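Local atomic coordinates of leucine aminopeptidase 2 (Saccharomyces cerevisiae, PDB entry 2XQ0), a protein that cleaves di- and tripeptides preferentially, as a zinc-dependent aminopeptidase of the M1 family, and shows low epoxide hydrolase activity in vitro. Residues 9-14 and 427-432; 33-38 and 165-170; 175-180 and 192-197; 317-322 and 370-375. All blocks are in the same frame, centred on the assembly; numbering follows the deposited sequence.

Contact 1. Residues 9-14 and 427-432; sequences RRPSRS and DTFQFL
Arg10 lies over one face of the Phe429 ring, and Phe429 gives the largest share of the covered surface, much of it under Arg10. The CA of Arg10 stands 3.8 Å from the ring centroid and 8° off its normal, a CH-pi contact almost exactly centred. Arg10 CB adds 3.8 Å to Phe429 CD1, and from there the arginine runs back along the phenylalanine until NH1 lies 3.7 Å from Phe429 CB, which sits over a face of the guanidinium. The chain bends at its third torsion (chi3 -70°), and the guanidinium plane lies 45° from that of the ring; its NH2 forms a salt bridge with Asp433, about one turn further along the helix. Pro11 CD approaches obliquely, 3.6 Å from Phe429 CE2. A leucine in place of Phe429 would probably leave Arg10 CA without its aromatic face and open a gap beside Pro11.

These residues meet the first turn of helix 428-438, which begins with a capping box: Gln430 N donates to OD1 of the N-cap residue Asp427 over 3.0 Å, and Asp427 N returns a 2.9 Å bond to Gln430 OE1.

Polar contact across the segments centres on the other oxygen of the same carboxylate. Ser14 OG donates to the syn lone pair of Asp427 OD2 at 2.8 Å, and Glu16 N is a further donor to that oxygen.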
# COMPACT_ATOMS: atom_id res chain seq x y z
N ARG A 9 -15.59 7.32 24.18
CA ARG A 9 -15.72 7.31 22.72
C ARG A 9 -16.10 5.94 22.19
O ARG A 9 -16.58 5.81 21.06
CB ARG A 9 -14.41 7.75 22.08
CG ARG A 9 -14.03 9.18 22.36
CD ARG A 9 -13.24 9.76 21.21
NE ARG A 9 -12.53 10.96 21.62
CZ ARG A 9 -12.44 12.06 20.88
NH1 ARG A 9 -13.03 12.11 19.69
NH2 ARG A 9 -11.76 13.11 21.33
N ARG A 10 -15.91 4.93 23.01
CA ARG A 10 -16.12 3.56 22.59
C ARG A 10 -17.59 3.26 22.38
O ARG A 10 -18.42 3.70 23.15
CB ARG A 10 -15.55 2.63 23.65
CG ARG A 10 -15.97 1.21 23.47
CD ARG A 10 -16.04 0.53 24.80
NE ARG A 10 -14.72 0.33 25.38
CZ ARG A 10 -13.91 -0.66 25.03
NH1 ARG A 10 -14.27 -1.53 24.10
NH2 ARG A 10 -12.73 -0.78 25.62
N PRO A 11 -17.92 2.50 21.33
CA PRO A 11 -19.32 2.12 21.14
C PRO A 11 -19.75 1.08 22.17
O PRO A 11 -18.91 0.42 22.78
CB PRO A 11 -19.33 1.51 19.73
CG PRO A 11 -17.94 1.04 19.53
CD PRO A 11 -17.06 2.01 20.24
N SER A 12 -21.06 0.93 22.35
CA SER A 12 -21.59 0.01 23.35
C SER A 12 -21.24 -1.43 22.98
O SER A 12 -21.19 -2.33 23.83
CB SER A 12 -23.11 0.17 23.44
OG SER A 12 -23.68 0.03 22.15
N ARG A 13 -20.99 -1.64 21.69
CA ARG A 13 -20.61 -2.96 21.20
C ARG A 13 -19.48 -2.89 20.16
O ARG A 13 -19.49 -2.05 19.26
CB ARG A 13 -21.83 -3.67 20.63
CG ARG A 13 -21.56 -5.07 20.16
CD ARG A 13 -22.86 -5.77 19.82
NE ARG A 13 -23.50 -6.29 21.02
CZ ARG A 13 -24.49 -7.17 21.01
NH1 ARG A 13 -24.96 -7.61 19.84
NH2 ARG A 13 -25.01 -7.60 22.14
N SER A 14 -18.49 -3.78 20.31
CA SER A 14 -17.35 -3.84 19.41
C SER A 14 -17.41 -5.15 18.62
O SER A 14 -17.99 -6.12 19.09
CB SER A 14 -16.05 -3.76 20.22
OG SER A 14 -15.68 -2.41 20.49
N ASP A 427 -11.38 -3.20 16.43
CA ASP A 427 -11.25 -1.76 16.46
C ASP A 427 -10.16 -1.33 17.47
O ASP A 427 -9.58 -2.15 18.17
CB ASP A 427 -12.62 -1.06 16.69
CG ASP A 427 -13.23 -1.39 18.04
OD1 ASP A 427 -12.47 -1.63 18.98
OD2 ASP A 427 -14.48 -1.39 18.17
N THR A 428 -9.85 -0.05 17.49
CA THR A 428 -8.80 0.47 18.35
C THR A 428 -9.10 0.18 19.82
O THR A 428 -8.20 -0.06 20.61
CB THR A 428 -8.74 1.98 18.18
OG1 THR A 428 -8.43 2.28 16.81
CG2 THR A 428 -7.71 2.58 19.10
N PHE A 429 -10.38 0.23 20.17
CA PHE A 429 -10.77 0.07 21.57
C PHE A 429 -10.43 -1.32 22.05
O PHE A 429 -9.96 -1.50 23.18
CB PHE A 429 -12.25 0.41 21.75
CG PHE A 429 -12.63 1.73 21.16
CD1 PHE A 429 -12.22 2.91 21.77
CD2 PHE A 429 -13.34 1.80 19.97
CE1 PHE A 429 -12.54 4.13 21.22
CE2 PHE A 429 -13.67 3.03 19.41
CZ PHE A 429 -13.27 4.19 20.04
N GLN A 430 -10.62 -2.32 21.18
CA GLN A 430 -10.27 -3.69 21.53
C GLN A 430 -8.74 -3.85 21.63
O GLN A 430 -8.22 -4.60 22.46
CB GLN A 430 -10.85 -4.67 20.51
CG GLN A 430 -12.39 -4.65 20.41
CD GLN A 430 -12.88 -5.46 19.24
OE1 GLN A 430 -12.92 -4.97 18.11
NE2 GLN A 430 -13.24 -6.72 19.49
N PHE A 431 -8.02 -3.12 20.78
CA PHE A 431 -6.56 -3.09 20.86
C PHE A 431 -6.18 -2.61 22.26
O PHE A 431 -5.39 -3.26 22.94
CB PHE A 431 -5.97 -2.18 19.78
CG PHE A 431 -4.53 -1.75 20.05
CD1 PHE A 431 -3.49 -2.64 19.90
CD2 PHE A 431 -4.25 -0.45 20.44
CE1 PHE A 431 -2.17 -2.25 20.14
CE2 PHE A 431 -2.93 -0.05 20.68
CZ PHE A 431 -1.89 -0.96 20.54
N LEU A 432 -6.76 -1.50 22.69
CA LEU A 432 -6.42 -0.92 24.00
C LEU A 432 -6.76 -1.82 25.18
O LEU A 432 -5.96 -1.96 26.09
CB LEU A 432 -7.06 0.45 24.20
CG LEU A 432 -6.60 1.50 23.18
CD1 LEU A 432 -7.48 2.74 23.23
CD2 LEU A 432 -5.15 1.88 23.38

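Contact 2. Residues 33-38 and 165-170; sequences TDLNLS and STFTAS
Asp34 and Thr168 are brought together by their first torsions: the aspartate's CG is trans to its own N (chi1 176°), while Thr168 holds OG1 between its backbone N and carbonyl carbon (chi1 41°). Thr168 OG1 then donates to Asp34 OD1 over 2.7 Å, reaching the oxygen on its anti side and 29° out of the carboxylate plane. His32 NE2 is a second partner of the same hydroxyl. A leucine replacing Asp34 would probably take away the carboxylate acceptor of Thr168 OG1 and leave the hydroxyl to His32.

Strands 33-38 and 165-170 run parallel and form the one parallel pairing in the large mixed sheet of the M1 N-terminal domain. The bridges join Thr33 to Phe167 through Asn36 to Ser170. Leu35 carries both bonds of its bridge region, its N to Thr168 O at 2.9 Å and its O from Ser170 N at 2.8 Å. The straightest bond is Leu37 N to Ser170 O, at 2.8 Å.

On the face opposite Asp34 and Thr168, the Thr33 and Phe167 side chains run alongside each other in the same direction. Thr33 CB stands over the Phe167 ring, 3.9 Å from its centroid and toward the rim, and Thr33 CG2 comes to 3.4 Å from Phe167 CE2. Leu35 CD1 adds 3.9 Å to Phe167 CD2. The chemistry thus divides the pair into a polar face and a buried face that is mainly apolar.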
# COMPACT_ATOMS: atom_id res chain seq x y z
N THR A 33 -17.01 -18.54 0.63
CA THR A 33 -17.25 -17.82 -0.62
C THR A 33 -16.57 -18.51 -1.79
O THR A 33 -15.36 -18.76 -1.77
CB THR A 33 -16.69 -16.39 -0.57
OG1 THR A 33 -17.24 -15.70 0.56
CG2 THR A 33 -17.05 -15.62 -1.85
N ASP A 34 -17.33 -18.82 -2.83
CA ASP A 34 -16.73 -19.45 -4.00
C ASP A 34 -16.90 -18.53 -5.20
O ASP A 34 -18.01 -18.04 -5.46
CB ASP A 34 -17.39 -20.81 -4.26
CG ASP A 34 -16.88 -21.49 -5.53
OD1 ASP A 34 -15.66 -21.77 -5.65
OD2 ASP A 34 -17.72 -21.75 -6.42
N LEU A 35 -15.80 -18.29 -5.91
CA LEU A 35 -15.82 -17.46 -7.11
C LEU A 35 -15.66 -18.37 -8.34
O LEU A 35 -14.72 -19.14 -8.42
CB LEU A 35 -14.70 -16.41 -7.06
CG LEU A 35 -14.87 -15.32 -6.01
CD1 LEU A 35 -13.56 -14.59 -5.67
CD2 LEU A 35 -15.95 -14.33 -6.46
N ASN A 36 -16.60 -18.28 -9.28
CA ASN A 36 -16.54 -19.08 -10.49
C ASN A 36 -16.55 -18.12 -11.66
O ASN A 36 -17.60 -17.63 -12.07
CB ASN A 36 -17.73 -20.06 -10.52
CG ASN A 36 -17.77 -20.87 -11.80
OD1 ASN A 36 -16.90 -20.76 -12.65
ND2 ASN A 36 -18.81 -21.69 -11.94
N LEU A 37 -15.36 -17.82 -12.19
CA LEU A 37 -15.19 -16.68 -13.07
C LEU A 37 -14.59 -17.03 -14.41
O LEU A 37 -13.91 -18.05 -14.58
CB LEU A 37 -14.31 -15.61 -12.40
CG LEU A 37 -14.73 -15.14 -11.00
CD1 LEU A 37 -13.64 -14.27 -10.38
CD2 LEU A 37 -16.07 -14.39 -11.03
N SER A 38 -14.83 -16.15 -15.37
CA SER A 38 -14.24 -16.26 -16.69
C SER A 38 -13.71 -14.89 -17.10
O SER A 38 -14.40 -13.89 -16.99
CB SER A 38 -15.30 -16.75 -17.69
OG SER A 38 -14.73 -16.90 -18.98
N SER A 165 -13.82 -14.56 5.21
CA SER A 165 -14.38 -15.81 4.72
C SER A 165 -13.29 -16.60 4.03
O SER A 165 -12.43 -16.01 3.39
CB SER A 165 -15.46 -15.48 3.68
OG SER A 165 -15.92 -16.64 3.03
N THR A 166 -13.33 -17.92 4.15
CA THR A 166 -12.53 -18.76 3.28
C THR A 166 -13.04 -18.60 1.84
O THR A 166 -14.21 -18.26 1.61
CB THR A 166 -12.61 -20.23 3.72
OG1 THR A 166 -13.98 -20.64 3.78
CG2 THR A 166 -12.00 -20.38 5.11
N PHE A 167 -12.16 -18.85 0.87
CA PHE A 167 -12.51 -18.80 -0.55
C PHE A 167 -12.08 -20.05 -1.30
O PHE A 167 -11.06 -20.65 -1.01
CB PHE A 167 -11.85 -17.62 -1.26
CG PHE A 167 -12.50 -16.30 -1.00
CD1 PHE A 167 -12.27 -15.63 0.18
CD2 PHE A 167 -13.29 -15.70 -1.97
CE1 PHE A 167 -12.85 -14.40 0.41
CE2 PHE A 167 -13.89 -14.46 -1.74
CZ PHE A 167 -13.67 -13.82 -0.55
N THR A 168 -12.88 -20.42 -2.30
CA THR A 168 -12.39 -21.26 -3.39
C THR A 168 -12.61 -20.44 -4.65
O THR A 168 -13.48 -19.57 -4.67
CB THR A 168 -13.17 -22.58 -3.49
OG1 THR A 168 -14.56 -22.32 -3.28
CG2 THR A 168 -12.69 -23.58 -2.44
N ALA A 169 -11.86 -20.72 -5.70
CA ALA A 169 -12.01 -19.95 -6.93
C ALA A 169 -11.63 -20.77 -8.15
O ALA A 169 -10.58 -21.40 -8.18
CB ALA A 169 -11.17 -18.68 -6.87
N SER A 170 -12.49 -20.74 -9.16
CA SER A 170 -12.11 -21.28 -10.46
C SER A 170 -12.13 -20.14 -11.43
O SER A 170 -13.11 -19.39 -11.51
CB SER A 170 -13.08 -22.36 -10.93
OG SER A 170 -13.17 -23.38 -9.95

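Contact 3. Residues 175-180 and 192-197; sequences LPVVFS and NIYRFE
Phe179 CB is the bump that rests over the centre of the Phe196 ring face, 3.2 Å from its centroid and only 5° off the normal, a tight CH-pi contact. The phenyl groups themselves are displaced and inclined, with centroids 5.1 Å apart and planes at 34°, while Phe179 CD2 fits against Phe196 CB at 3.4 Å.

Val177 wedges its two methyls between the neighbouring aromatics. With Val177 CG1 trans to the backbone N (chi1 172°), that branch turns to Phe196 CE2 at 4.0 Å, and Val177 CG2 goes to Tyr194 CD2 at 3.6 Å. Its CB also lies over the tyrosine face. Further along, the Tyr194 ring slides under the backbone: Val177 N lies above the ring centre, and Tyr194 OH reaches to 3.3 Å from Pro176 CA. Val177 O meets the rim of Phe196 near the ring plane.

The two strands run nearly parallel, yet their axes stay 8.0 Å apart, a separation filled by side chains. Strand 177-179 edges the four-stranded antiparallel sheet, held by strand 209-211, whereas strand 193-199 belongs to the ten-stranded sheet beside strand 165-172. Ala169 and Ile171 of that last strand touch Phe179, and Arg183 of strand 182-183 touches Tyr194 and Phe196.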
# COMPACT_ATOMS: atom_id res chain seq x y z
N LEU A 175 -5.06 -17.19 -20.82
CA LEU A 175 -3.68 -16.94 -20.37
C LEU A 175 -3.55 -17.31 -18.89
O LEU A 175 -4.55 -17.36 -18.18
CB LEU A 175 -3.31 -15.47 -20.57
CG LEU A 175 -3.22 -14.94 -22.00
CD1 LEU A 175 -3.15 -13.42 -22.04
CD2 LEU A 175 -2.01 -15.54 -22.72
N PRO A 176 -2.33 -17.59 -18.43
CA PRO A 176 -2.07 -17.89 -17.01
C PRO A 176 -2.75 -16.93 -16.01
O PRO A 176 -2.92 -15.74 -16.26
CB PRO A 176 -0.55 -17.80 -16.92
CG PRO A 176 -0.07 -18.32 -18.29
CD PRO A 176 -1.12 -17.80 -19.27
N VAL A 177 -3.17 -17.48 -14.87
CA VAL A 177 -3.86 -16.71 -13.84
C VAL A 177 -3.15 -16.94 -12.53
O VAL A 177 -2.77 -18.07 -12.21
CB VAL A 177 -5.33 -17.19 -13.64
CG1 VAL A 177 -5.99 -16.51 -12.43
CG2 VAL A 177 -6.17 -16.97 -14.89
N VAL A 178 -2.95 -15.86 -11.78
CA VAL A 178 -2.60 -16.01 -10.38
C VAL A 178 -3.71 -15.39 -9.52
O VAL A 178 -4.45 -14.52 -9.98
CB VAL A 178 -1.25 -15.40 -10.04
CG1 VAL A 178 -0.15 -16.04 -10.89
CG2 VAL A 178 -1.29 -13.89 -10.23
N PHE A 179 -3.82 -15.88 -8.29
CA PHE A 179 -4.92 -15.56 -7.41
C PHE A 179 -4.38 -15.53 -5.99
O PHE A 179 -3.37 -16.16 -5.70
CB PHE A 179 -6.00 -16.64 -7.52
CG PHE A 179 -7.16 -16.45 -6.56
CD1 PHE A 179 -8.19 -15.58 -6.87
CD2 PHE A 179 -7.21 -17.17 -5.37
CE1 PHE A 179 -9.25 -15.39 -5.98
CE2 PHE A 179 -8.26 -17.00 -4.48
CZ PHE A 179 -9.29 -16.12 -4.78
N SER A 180 -5.06 -14.80 -5.11
CA SER A 180 -4.68 -14.73 -3.71
C SER A 180 -5.11 -15.99 -2.95
O SER A 180 -5.96 -15.94 -2.04
CB SER A 180 -5.35 -13.52 -3.08
OG SER A 180 -6.75 -13.56 -3.32
N ASN A 192 -6.91 -24.34 -19.15
CA ASN A 192 -7.33 -22.95 -19.16
C ASN A 192 -8.24 -22.61 -17.98
O ASN A 192 -8.84 -21.54 -17.94
CB ASN A 192 -7.99 -22.59 -20.48
CG ASN A 192 -7.01 -22.59 -21.64
OD1 ASN A 192 -5.80 -22.57 -21.44
ND2 ASN A 192 -7.54 -22.63 -22.86
N ILE A 193 -8.35 -23.54 -17.03
CA ILE A 193 -9.15 -23.33 -15.82
C ILE A 193 -8.27 -23.45 -14.59
O ILE A 193 -7.77 -24.53 -14.27
CB ILE A 193 -10.31 -24.33 -15.73
CG1 ILE A 193 -11.36 -24.01 -16.79
CG2 ILE A 193 -10.95 -24.26 -14.36
CD1 ILE A 193 -12.58 -24.87 -16.72
N TYR A 194 -8.08 -22.33 -13.91
CA TYR A 194 -7.18 -22.26 -12.77
C TYR A 194 -7.99 -22.29 -11.47
O TYR A 194 -8.82 -21.42 -11.24
CB TYR A 194 -6.34 -20.99 -12.86
CG TYR A 194 -5.55 -20.93 -14.15
CD1 TYR A 194 -4.20 -21.28 -14.18
CD2 TYR A 194 -6.16 -20.57 -15.35
CE1 TYR A 194 -3.48 -21.26 -15.34
CE2 TYR A 194 -5.44 -20.54 -16.53
CZ TYR A 194 -4.11 -20.88 -16.51
OH TYR A 194 -3.39 -20.86 -17.69
N ARG A 195 -7.75 -23.31 -10.64
CA ARG A 195 -8.46 -23.45 -9.37
C ARG A 195 -7.55 -23.12 -8.19
O ARG A 195 -6.35 -23.43 -8.22
CB ARG A 195 -9.04 -24.85 -9.22
CG ARG A 195 -9.98 -25.25 -10.34
CD ARG A 195 -10.53 -26.64 -10.09
NE ARG A 195 -11.45 -27.07 -11.14
CZ ARG A 195 -12.74 -26.76 -11.18
NH1 ARG A 195 -13.27 -26.00 -10.23
NH2 ARG A 195 -13.50 -27.20 -12.18
N PHE A 196 -8.12 -22.49 -7.16
CA PHE A 196 -7.34 -22.03 -6.01
C PHE A 196 -8.15 -22.24 -4.75
O PHE A 196 -9.37 -22.35 -4.80
CB PHE A 196 -7.03 -20.53 -6.09
CG PHE A 196 -6.31 -20.11 -7.33
CD1 PHE A 196 -4.93 -20.07 -7.36
CD2 PHE A 196 -7.02 -19.76 -8.46
CE1 PHE A 196 -4.26 -19.69 -8.50
CE2 PHE A 196 -6.36 -19.38 -9.62
CZ PHE A 196 -4.97 -19.33 -9.63
N GLU A 197 -7.47 -22.23 -3.62
CA GLU A 197 -8.15 -22.32 -2.33
C GLU A 197 -7.48 -21.34 -1.37
O GLU A 197 -6.24 -21.28 -1.32
CB GLU A 197 -7.99 -23.74 -1.80
CG GLU A 197 -8.97 -24.11 -0.74
CD GLU A 197 -8.93 -25.60 -0.45
OE1 GLU A 197 -7.83 -26.19 -0.58
OE2 GLU A 197 -9.99 -26.16 -0.09

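Contact 4. Residues 317-322 and 370-375; sequences WNHFWL and TLVQNL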
# COMPACT_ATOMS: atom_id res chain seq x y z
N TRP A 317 -12.63 1.31 8.10
CA TRP A 317 -11.59 2.21 7.61
C TRP A 317 -11.33 3.39 8.55
O TRP A 317 -10.40 4.16 8.34
CB TRP A 317 -11.88 2.63 6.16
CG TRP A 317 -12.09 1.39 5.30
CD1 TRP A 317 -13.27 0.96 4.77
CD2 TRP A 317 -11.10 0.40 4.97
NE1 TRP A 317 -13.07 -0.24 4.10
CE2 TRP A 317 -11.75 -0.60 4.21
CE3 TRP A 317 -9.73 0.27 5.23
CZ2 TRP A 317 -11.07 -1.71 3.70
CZ3 TRP A 317 -9.06 -0.84 4.73
CH2 TRP A 317 -9.73 -1.81 3.97
N ASN A 318 -12.12 3.49 9.62
CA ASN A 318 -11.82 4.42 10.71
C ASN A 318 -10.62 4.01 11.53
O ASN A 318 -10.03 4.84 12.20
CB ASN A 318 -13.00 4.52 11.69
CG ASN A 318 -14.12 5.37 11.17
OD1 ASN A 318 -14.02 6.01 10.12
ND2 ASN A 318 -15.19 5.44 11.95
N HIS A 319 -10.29 2.72 11.50
CA HIS A 319 -9.23 2.16 12.35
C HIS A 319 -8.11 1.56 11.49
O HIS A 319 -7.45 0.58 11.87
CB HIS A 319 -9.82 1.12 13.30
CG HIS A 319 -10.94 1.65 14.13
ND1 HIS A 319 -10.74 2.33 15.31
CD2 HIS A 319 -12.27 1.68 13.89
CE1 HIS A 319 -11.90 2.73 15.79
NE2 HIS A 319 -12.85 2.35 14.94
N PHE A 320 -7.92 2.17 10.32
CA PHE A 320 -6.93 1.74 9.33
C PHE A 320 -5.52 1.72 9.92
O PHE A 320 -4.67 0.95 9.46
CB PHE A 320 -7.01 2.69 8.14
CG PHE A 320 -6.16 2.27 6.96
CD1 PHE A 320 -6.22 0.98 6.48
CD2 PHE A 320 -5.36 3.21 6.31
CE1 PHE A 320 -5.45 0.59 5.37
CE2 PHE A 320 -4.60 2.84 5.20
CZ PHE A 320 -4.65 1.52 4.74
N TRP A 321 -5.26 2.55 10.93
CA TRP A 321 -3.94 2.57 11.56
C TRP A 321 -3.52 1.20 12.13
O TRP A 321 -2.33 0.87 12.17
CB TRP A 321 -3.84 3.67 12.63
CG TRP A 321 -4.32 3.26 13.99
CD1 TRP A 321 -5.60 3.36 14.47
CD2 TRP A 321 -3.54 2.71 15.05
NE1 TRP A 321 -5.65 2.91 15.77
CE2 TRP A 321 -4.40 2.49 16.15
CE3 TRP A 321 -2.18 2.38 15.19
CZ2 TRP A 321 -3.96 1.96 17.37
CZ3 TRP A 321 -1.74 1.84 16.39
CH2 TRP A 321 -2.63 1.64 17.47
N LEU A 322 -4.50 0.40 12.56
CA LEU A 322 -4.20 -0.93 13.12
C LEU A 322 -3.54 -1.81 12.08
O LEU A 322 -2.73 -2.67 12.40
CB LEU A 322 -5.47 -1.61 13.62
CG LEU A 322 -6.02 -1.05 14.94
CD1 LEU A 322 -7.37 -1.67 15.28
CD2 LEU A 322 -5.00 -1.28 16.06
N THR A 370 -5.85 13.09 12.26
CA THR A 370 -6.06 12.35 13.50
C THR A 370 -5.80 10.89 13.21
O THR A 370 -6.11 10.41 12.12
CB THR A 370 -7.49 12.54 14.05
OG1 THR A 370 -8.45 12.05 13.10
CG2 THR A 370 -7.76 14.03 14.32
N LEU A 371 -5.22 10.18 14.18
CA LEU A 371 -4.88 8.78 13.97
C LEU A 371 -6.11 7.91 13.71
O LEU A 371 -6.13 7.15 12.77
CB LEU A 371 -4.08 8.23 15.14
CG LEU A 371 -3.54 6.81 14.95
CD1 LEU A 371 -2.71 6.73 13.69
CD2 LEU A 371 -2.71 6.40 16.16
N VAL A 372 -7.14 8.05 14.55
CA VAL A 372 -8.41 7.36 14.36
C VAL A 372 -9.27 8.29 13.54
O VAL A 372 -9.35 9.49 13.83
CB VAL A 372 -9.11 7.10 15.71
CG1 VAL A 372 -10.55 6.63 15.50
CG2 VAL A 372 -8.31 6.08 16.54
N GLN A 373 -9.93 7.74 12.52
CA GLN A 373 -10.72 8.55 11.60
C GLN A 373 -12.22 8.42 11.88
O GLN A 373 -12.65 7.52 12.61
CB GLN A 373 -10.40 8.16 10.15
CG GLN A 373 -9.07 8.68 9.69
CD GLN A 373 -9.06 10.19 9.57
OE1 GLN A 373 -8.34 10.90 10.29
NE2 GLN A 373 -9.88 10.69 8.67
N ASN A 374 -13.00 9.31 11.29
CA ASN A 374 -14.45 9.35 11.52
C ASN A 374 -15.11 9.52 10.18
O ASN A 374 -15.55 10.61 9.83
CB ASN A 374 -14.82 10.50 12.48
CG ASN A 374 -16.33 10.62 12.74
OD1 ASN A 374 -17.10 9.68 12.52
ND2 ASN A 374 -16.75 11.78 13.23
N LEU A 375 -15.15 8.44 9.41
CA LEU A 375 -15.73 8.49 8.09
C LEU A 375 -17.23 8.33 8.29
O LEU A 375 -17.68 7.64 9.20
CB LEU A 375 -15.21 7.33 7.23
CG LEU A 375 -13.71 7.22 6.92
CD1 LEU A 375 -13.46 6.03 6.02
CD2 LEU A 375 -13.18 8.48 6.26
O HOH W 1 -6.87 4.80 11.63
O HOH W 2 -17.43 6.90 11.62
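Leu371 covers one face of the Trp321 indole, and Leu322 CD2 lies on the opposite face. The CG of Leu371 stands 4.0 Å from the centroid of the five-membered ring, and its CD1 packs against Trp321 CB at 3.4 Å. Trp321 holds its ring between backbone N and carbonyl carbon (chi1 86°), which turns the face to Leu371. At the indole edge, in plane, sits a water; NE1 is bonded to Thr428 OG1, and Phe431 meets the indole edge-to-face. The His319 imidazole touches Val372 CG1 obliquely through CE1, while its nitrogens are bonded to Thr428 and Glu16.

Segment 317-322 leads into helix 321-339, which supplies Glu324, the third protein ligand of the zinc after His301 and His305, in the HExxH-(X)18-E arrangement of M1 peptidases. Phe320 lines the pocket and touches the bound bestatin, and the side chain of Trp317 is about 6 Å from that inhibitor.

Asn318 grips the loop 370-375 twice, with backbone and side chain. Gln373 N donates to Asn318 O at 2.9 Å and 171°, in the carbonyl plane and on a lone pair. Leu375 N donates to Asn318 OD1 at 2.8 Å and 172°, tilted somewhat from the amide plane. The edge water accepts from Trp321 N and donates to Leu371 O at 2.7 Å and to Asn318 O. A second water accepts from Asn318 ND2 at 2.7 Å and donates to Asn374 OD1 and Leu375 O. Beyond this polar seam, Leu375 CD1 meets Trp317 CB at 3.8 Å.

How the contacts relate
The four contacts form two pairs. Contacts 2 and 3, with centres 11 Å apart, both reach the ten-stranded mixed sheet, contact 3 through strand 193-199: strands 165-172 and 193-199 are neighbours, joined by a probable hydrogen bond from Phe196 N to Ala169 O (2.9 Å). Contacts 1 and 4, centres 12 Å apart, touch, with Asp427 C packed 3.6 Å from Leu322 CD1. The pairs do not touch; contacts 2 and 4 come nearest, about 13 Å between closest atoms. Contact 4 alone includes a residue of the bestatin pocket, and its Trp317 side chain lies about 10 Å from the zinc. Leu35 and Phe179 are each about 8 Å, side chain to side chain, from the substrate-binding Leu146.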